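Local coordinates for protein meso-diaminopimelate dehydrogenase (Clostridium tetani, PDB 3WGY) that catalyses, in its natural form, the NADP-dependent oxidative deamination of meso-diaminopimelate and was crystallised here, as an engineered variant, with the 2-oxo acid 4-methyl-2-oxovalerate, at residues D307-F310 and S311-S314; S281-L284 and V285-R289; S314-T317 and P318-R322. The protein carries 6 engineered substitutions. One frame throughout, in Å; residues are numbered along the deposited sequence.

How the contacts relate
The three contacts follow one another toward the C-terminus and lie on the same side of the chain's centre. Contact 2 comes first, on helix 276-296, which packs against the parallel sheet of the Rossmann-like domain; contact 1 is a 3-10 turn in the loop after strand 301-303, and contact 3 continues from it, through the shared Ser314, into helix 318-324. The centres of contacts 1 and 2 are about 11 Å apart, as are those of contacts 1 and 3; contacts 2 and 3 are about 17 Å apart. Tyr287 and Arg289 of the helix, and Tyr312 of the loop, join the two, and all three contacts touch the second subunit, placing this C-terminal region at the dimer interface.

Contact 1 (D307-F310 and S311-S314); sequences DIPF and SYLS
Pro309 and Tyr312 carry this short turn, their side chains lying side by side and pointing the same way. The ring atoms CG and CD of the proline line up along one side of the phenol, Pro309 CD reaching Tyr312 CD1 at 3.9 Å. The tyrosine CG stands anti to its own carbonyl carbon (chi1 -75°), which directs the ring back along the proline. Nearer the backbone, on the same side of the ring plane, Ile308 crosses the tyrosine at about a right angle, its CG2 branch 4.0 Å from Tyr312 CB. That methyl is anti to the isoleucine backbone N (chi1 -54° for CG1), which brings it forward to the tyrosine. The phenol is anchored beyond the turn by Glu297, which bonds OH, while Ala290, Lys293 and Leu294 of helix 276-296 pack on its side chain.

The backbone here is a 3-10 turn, in which amides bond back three residues. Tyr312 N donates to Pro309 O at 3.1 Å and Leu313 N to Phe310 O at 2.9 Å. The turn sits in the loop between strand 301-303 and helix 318-324, at the dimer interface.

Phe310 turns away from the residues that follow. Its ring meets Phe310 of the second subunit, with the planes at about 40°, and Leu130 of that subunit packs on it as well. Leu313 CB sits close to Phe310 O, at 3.4 Å, whereas the two side chains touch only loosely, Leu313 CD1 approaching Phe310 CD1 obliquely at 4.4 Å. On the proline side, Ser311 OG rests 3.7 Å from Pro309 CB and has a weak hydrogen bond to Leu306 O of the second subunit.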
loop_
_atom_site.group_PDB
_atom_site.type_symbol
_atom_site.label_atom_id
_atom_site.label_comp_id
_atom_site.label_asym_id
_atom_site.label_seq_id
_atom_site.Cartn_x
_atom_site.Cartn_y
_atom_site.Cartn_z
ATOM N N ASP B 307 -0.836 1.924 13.207
ATOM C CA ASP B 307 0.017 2.843 13.967
ATOM C C ASP B 307 1.498 2.762 13.624
ATOM O O ASP B 307 2.291 3.521 14.173
ATOM C CB ASP B 307 -0.073 2.553 15.473
ATOM C CG ASP B 307 -1.486 2.383 15.964
ATOM O OD1 ASP B 307 -2.292 3.316 15.792
ATOM O OD2 ASP B 307 -1.787 1.309 16.531
ATOM N N ILE B 308 1.879 1.858 12.730
ATOM C CA ILE B 308 3.294 1.673 12.415
ATOM C C ILE B 308 3.773 2.144 11.042
ATOM O O ILE B 308 3.317 1.661 10.015
ATOM C CB ILE B 308 3.669 0.180 12.555
ATOM C CG1 ILE B 308 3.276 -0.329 13.942
ATOM C CG2 ILE B 308 5.155 -0.008 12.329
ATOM C CD1 ILE B 308 3.450 -1.828 14.098
ATOM N N PRO B 309 4.730 3.083 11.019
ATOM C CA PRO B 309 5.281 3.619 9.768
ATOM C C PRO B 309 5.960 2.466 9.035
ATOM O O PRO B 309 6.585 1.606 9.665
ATOM C CB PRO B 309 6.293 4.665 10.254
ATOM C CG PRO B 309 5.777 5.048 11.606
ATOM C CD PRO B 309 5.368 3.717 12.180
ATOM N N PHE B 310 5.834 2.440 7.715
ATOM C CA PHE B 310 6.435 1.364 6.936
ATOM C C PHE B 310 7.955 1.295 7.108
ATOM O O PHE B 310 8.549 0.233 6.959
ATOM C CB PHE B 310 6.081 1.518 5.456
ATOM C CG PHE B 310 4.679 1.084 5.115
ATOM C CD1 PHE B 310 3.731 0.871 6.110
ATOM C CD2 PHE B 310 4.303 0.912 3.789
ATOM C CE1 PHE B 310 2.429 0.495 5.786
ATOM C CE2 PHE B 310 3.004 0.535 3.454
ATOM C CZ PHE B 310 2.067 0.327 4.448
ATOM N N SER B 311 8.579 2.420 7.442
ATOM C CA SER B 311 10.032 2.449 7.633
ATOM C C SER B 311 10.515 1.415 8.659
ATOM O O SER B 311 11.617 0.875 8.532
ATOM C CB SER B 311 10.482 3.841 8.079
ATOM O OG SER B 311 9.884 4.195 9.311
ATOM N N TYR B 312 9.696 1.141 9.672
ATOM C CA TYR B 312 10.070 0.178 10.705
ATOM C C TYR B 312 10.108 -1.276 10.242
ATOM O O TYR B 312 10.683 -2.125 10.919
ATOM C CB TYR B 312 9.124 0.289 11.899
ATOM C CG TYR B 312 9.355 1.502 12.769
ATOM C CD1 TYR B 312 9.117 2.790 12.293
ATOM C CD2 TYR B 312 9.806 1.357 14.081
ATOM C CE1 TYR B 312 9.320 3.909 13.107
ATOM C CE2 TYR B 312 10.012 2.463 14.902
ATOM C CZ TYR B 312 9.767 3.737 14.411
ATOM O OH TYR B 312 9.956 4.827 15.232
ATOM N N LEU B 313 9.497 -1.561 9.093
ATOM C CA LEU B 313 9.459 -2.917 8.544
ATOM C C LEU B 313 10.745 -3.280 7.809
ATOM O O LEU B 313 10.959 -4.441 7.445
ATOM C CB LEU B 313 8.289 -3.056 7.575
ATOM C CG LEU B 313 6.878 -2.787 8.101
ATOM C CD1 LEU B 313 5.901 -2.878 6.932
ATOM C CD2 LEU B 313 6.522 -3.806 9.193
ATOM N N SER B 314 11.600 -2.287 7.597
ATOM C CA SER B 314 12.845 -2.509 6.880
ATOM C C SER B 314 14.090 -2.461 7.758
ATOM O O SER B 314 14.152 -1.709 8.725
ATOM C CB SER B 314 12.986 -1.473 5.763
ATOM O OG SER B 314 14.251 -1.580 5.135
#

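Contact 2 (S281-L284 and V285-R289); sequences SSVL and VAYSR
Val285, Ala286 and Tyr287 bond back four residues to Ser281, Ser282 and Val283, the regular pattern of an alpha-helix, here the middle of helix 276-296. The three N-to-O distances are nearly equal, with Tyr287 N 3.0 Å from Val283 O. The helix packs on the parallel sheet of the Rossmann-like domain, which probably binds the dinucleotide, and its successive faces meet different neighbours. Leu284 and Val285 touch helix 14-23 (Ile15, Val19), and Leu284 and Ser288 touch Ile67 of strand 65-68. Ser282, Val283 and Ala286 instead meet Ser137 or Ile138 of the second subunit.

One turn apart, Val283 and Tyr287 lie side by side and point the same way. The CG1 branch of the valine, placed opposite the backbone N by a chi1 of 173°, does the touching: it stands 3.7 Å from Tyr287 CD2, while CE2 is the next ring atom along. The same ring has Val283 O at its edge and in its plane, 3.4 Å from Tyr287 CD2, so one valine meets the tyrosine with both its side chain and its carbonyl. Thr121 and Leu313 also touch the tyrosine side chain.

On another side of the helix Val285 folds its CG2 branch back over the preceding turn, where it comes 3.2 Å from Ser281 O, the carbonyl that its own amide already uses. The serine hydroxyls also turn to the backbone. Ser281 OG reaches Ala277 O one turn back and also Ile15 O of helix 14-23; Ser282 OG reaches Glu278 O one turn back. Ser288 N bonds mainly to Val285 O, at 2.9 Å, and only weakly to Leu284 O, which receives a second bond, from 37° above its carbonyl plane, from Ser288 OG at 3.3 Å.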
loop_
_atom_site.group_PDB
_atom_site.type_symbol
_atom_site.label_atom_id
_atom_site.label_comp_id
_atom_site.label_asym_id
_atom_site.label_seq_id
_atom_site.Cartn_x
_atom_site.Cartn_y
_atom_site.Cartn_z
ATOM N N SER B 281 3.116 -15.541 7.461
ATOM C CA SER B 281 4.332 -15.691 8.256
ATOM C C SER B 281 5.377 -14.625 7.930
ATOM O O SER B 281 6.037 -14.098 8.830
ATOM C CB SER B 281 4.936 -17.076 8.032
ATOM O OG SER B 281 4.098 -18.079 8.564
ATOM N N SER B 282 5.539 -14.317 6.645
ATOM C CA SER B 282 6.506 -13.302 6.236
ATOM C C SER B 282 6.085 -11.955 6.791
ATOM O O SER B 282 6.920 -11.160 7.226
ATOM C CB SER B 282 6.593 -13.203 4.711
ATOM O OG SER B 282 7.204 -14.350 4.172
ATOM N N VAL B 283 4.782 -11.697 6.761
ATOM C CA VAL B 283 4.264 -10.448 7.269
ATOM C C VAL B 283 4.544 -10.400 8.768
ATOM O O VAL B 283 5.015 -9.383 9.292
ATOM C CB VAL B 283 2.734 -10.327 7.024
ATOM C CG1 VAL B 283 2.197 -9.087 7.719
ATOM C CG2 VAL B 283 2.452 -10.269 5.511
ATOM N N LEU B 284 4.268 -11.509 9.453
ATOM C CA LEU B 284 4.502 -11.567 10.895
ATOM C C LEU B 284 5.960 -11.243 11.215
ATOM O O LEU B 284 6.246 -10.445 12.114
ATOM C CB LEU B 284 4.131 -12.951 11.453
ATOM C CG LEU B 284 2.626 -13.244 11.567
ATOM C CD1 LEU B 284 2.400 -14.695 12.003
ATOM C CD2 LEU B 284 2.010 -12.280 12.572
ATOM N N VAL B 285 6.876 -11.851 10.476
ATOM C CA VAL B 285 8.296 -11.617 10.694
ATOM C C VAL B 285 8.692 -10.161 10.464
ATOM O O VAL B 285 9.392 -9.578 11.292
ATOM C CB VAL B 285 9.154 -12.513 9.792
ATOM C CG1 VAL B 285 10.633 -12.148 9.944
ATOM C CG2 VAL B 285 8.927 -13.975 10.165
ATOM N N ALA B 286 8.250 -9.572 9.354
ATOM C CA ALA B 286 8.591 -8.183 9.062
ATOM C C ALA B 286 8.125 -7.260 10.184
ATOM O O ALA B 286 8.858 -6.352 10.608
ATOM C CB ALA B 286 7.978 -7.752 7.749
ATOM N N TYR B 287 6.904 -7.488 10.659
ATOM C CA TYR B 287 6.362 -6.675 11.737
ATOM C C TYR B 287 7.090 -6.913 13.061
ATOM O O TYR B 287 7.032 -6.077 13.961
ATOM C CB TYR B 287 4.858 -6.912 11.875
ATOM C CG TYR B 287 4.071 -5.954 11.004
ATOM C CD1 TYR B 287 3.800 -4.655 11.437
ATOM C CD2 TYR B 287 3.702 -6.305 9.706
ATOM C CE1 TYR B 287 3.191 -3.721 10.597
ATOM C CE2 TYR B 287 3.089 -5.378 8.853
ATOM C CZ TYR B 287 2.846 -4.087 9.305
ATOM O OH TYR B 287 2.307 -3.147 8.454
ATOM N N SER B 288 7.792 -8.039 13.169
ATOM C CA SER B 288 8.560 -8.323 14.378
ATOM C C SER B 288 9.708 -7.333 14.441
ATOM O O SER B 288 10.082 -6.874 15.517
ATOM C CB SER B 288 9.121 -9.744 14.359
ATOM O OG SER B 288 8.125 -10.661 14.760
ATOM N N ARG B 289 10.264 -7.010 13.277
ATOM C CA ARG B 289 11.363 -6.062 13.211
ATOM C C ARG B 289 10.874 -4.709 13.710
ATOM O O ARG B 289 11.584 -4.015 14.433
ATOM C CB ARG B 289 11.884 -5.918 11.775
ATOM C CG ARG B 289 13.030 -4.911 11.659
ATOM C CD ARG B 289 13.640 -4.854 10.267
ATOM N NE ARG B 289 14.217 -6.129 9.842
ATOM C CZ ARG B 289 13.611 -7.006 9.053
ATOM N NH1 ARG B 289 12.390 -6.758 8.584
ATOM N NH2 ARG B 289 14.224 -8.136 8.738
#

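Contact 3 (S314-T317 and P318-R322); sequences SPKT and PEELR
Thr317 and Glu320 grip each other reciprocally at the start of helix 318-324. Thr317 N donates to Glu320 OE2 at 2.9 Å, in a nearly straight bond (165°) that meets the carboxylate oxygen on its anti side, 34° out of plane. In return, Glu320 N donates to Thr317 OG1 at 3.3 Å. The threonine hydroxyl sits between its own backbone N and carbonyl carbon (chi1 65°), which turns it back toward the first turn and also brings it 3.2 Å from Glu320 CG.

This is a capping box, with Thr317 as N-cap and Pro318 as the first helical residue. The regular helical pattern starts directly behind it: Leu321 N bonds to Thr317 O at 3.1 Å. Ahead of the cap, Ser314 OG accepts from Lys316 N, making an ST turn that leads the chain into the helix.

The buried side belongs to Leu321, whose CD2 packs 3.7 Å from Ser314 OG and 3.8 Å from Lys316 CB, while Leu306 of the second subunit packs on the leucine. Lys316 CB also touches the carboxylate, 3.3 Å from Glu320 OE2, but the extended lysine chain crosses Glu320 at about a right angle and carries NZ away to salt bridges with Glu324 and with Glu136 of the second subunit. The solvent side is much looser. There Thr317, Pro318 and Glu319 are exposed, and a water hydrogen-bonded to Thr317 OG1 gives only a weak, long bond to Glu319 OE1.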
loop_
_atom_site.group_PDB
_atom_site.type_symbol
_atom_site.label_atom_id
_atom_site.label_comp_id
_atom_site.label_asym_id
_atom_site.label_seq_id
_atom_site.Cartn_x
_atom_site.Cartn_y
_atom_site.Cartn_z
ATOM N N SER B 314 11.600 -2.287 7.597
ATOM C CA SER B 314 12.845 -2.509 6.880
ATOM C C SER B 314 14.090 -2.461 7.758
ATOM O O SER B 314 14.152 -1.709 8.725
ATOM C CB SER B 314 12.986 -1.473 5.763
ATOM O OG SER B 314 14.251 -1.580 5.135
ATOM N N PRO B 315 15.092 -3.289 7.432
ATOM C CA PRO B 315 16.340 -3.322 8.195
ATOM C C PRO B 315 17.298 -2.239 7.701
ATOM O O PRO B 315 18.364 -2.035 8.272
ATOM C CB PRO B 315 16.866 -4.726 7.923
ATOM C CG PRO B 315 16.461 -4.943 6.498
ATOM C CD PRO B 315 15.031 -4.415 6.482
ATOM N N LYS B 316 16.911 -1.547 6.632
ATOM C CA LYS B 316 17.748 -0.489 6.074
ATOM C C LYS B 316 17.621 0.797 6.888
ATOM O O LYS B 316 16.671 0.977 7.648
ATOM C CB LYS B 316 17.371 -0.229 4.611
ATOM C CG LYS B 316 17.682 -1.402 3.697
ATOM C CD LYS B 316 17.137 -1.213 2.285
ATOM C CE LYS B 316 17.468 -2.429 1.408
ATOM N NZ LYS B 316 16.839 -2.397 0.049
ATOM N N THR B 317 18.598 1.682 6.740
ATOM C CA THR B 317 18.577 2.943 7.462
ATOM C C THR B 317 17.686 3.922 6.710
ATOM O O THR B 317 17.431 3.745 5.512
ATOM C CB THR B 317 19.966 3.569 7.528
ATOM O OG1 THR B 317 20.381 3.912 6.201
ATOM C CG2 THR B 317 20.966 2.598 8.152
ATOM N N PRO B 318 17.205 4.967 7.405
ATOM C CA PRO B 318 16.340 5.991 6.811
ATOM C C PRO B 318 16.957 6.596 5.554
ATOM O O PRO B 318 16.267 6.795 4.558
ATOM C CB PRO B 318 16.202 7.006 7.935
ATOM C CG PRO B 318 16.173 6.121 9.136
ATOM C CD PRO B 318 17.318 5.176 8.861
ATOM N N GLU B 319 18.258 6.875 5.603
ATOM C CA GLU B 319 18.961 7.445 4.460
ATOM C C GLU B 319 18.927 6.525 3.254
ATOM O O GLU B 319 18.709 6.979 2.131
ATOM C CB GLU B 319 20.427 7.725 4.795
ATOM C CG GLU B 319 20.686 9.008 5.544
ATOM C CD GLU B 319 22.178 9.293 5.672
ATOM O OE1 GLU B 319 22.869 8.571 6.428
ATOM O OE2 GLU B 319 22.659 10.228 4.998
ATOM N N GLU B 320 19.166 5.239 3.490
ATOM C CA GLU B 320 19.178 4.230 2.430
ATOM C C GLU B 320 17.822 4.106 1.747
ATOM O O GLU B 320 17.742 3.924 0.531
ATOM C CB GLU B 320 19.575 2.869 3.004
ATOM C CG GLU B 320 21.056 2.738 3.338
ATOM C CD GLU B 320 21.374 1.429 4.042
ATOM O OE1 GLU B 320 22.535 0.975 3.956
ATOM O OE2 GLU B 320 20.467 0.856 4.688
ATOM N N LEU B 321 16.759 4.192 2.539
ATOM C CA LEU B 321 15.410 4.102 2.007
ATOM C C LEU B 321 15.092 5.296 1.107
ATOM O O LEU B 321 14.594 5.117 -0.005
ATOM C CB LEU B 321 14.399 4.022 3.151
ATOM C CG LEU B 321 14.476 2.755 4.010
ATOM C CD1 LEU B 321 13.330 2.755 5.015
ATOM C CD2 LEU B 321 14.386 1.528 3.116
ATOM N N ARG B 322 15.393 6.503 1.582
ATOM C CA ARG B 322 15.133 7.722 0.819
ATOM C C ARG B 322 15.930 7.794 -0.479
ATOM O O ARG B 322 15.484 8.402 -1.446
ATOM C CB ARG B 322 15.421 8.968 1.663
ATOM C CG ARG B 322 14.458 9.178 2.834
ATOM C CD ARG B 322 14.653 10.548 3.483
ATOM N NE ARG B 322 15.921 10.667 4.205
ATOM C CZ ARG B 322 16.106 10.304 5.473
ATOM N NH1 ARG B 322 17.302 10.451 6.034
ATOM N NH2 ARG B 322 15.098 9.812 6.189
HETATM O O HOH W 1 22.803 5.213 5.587
#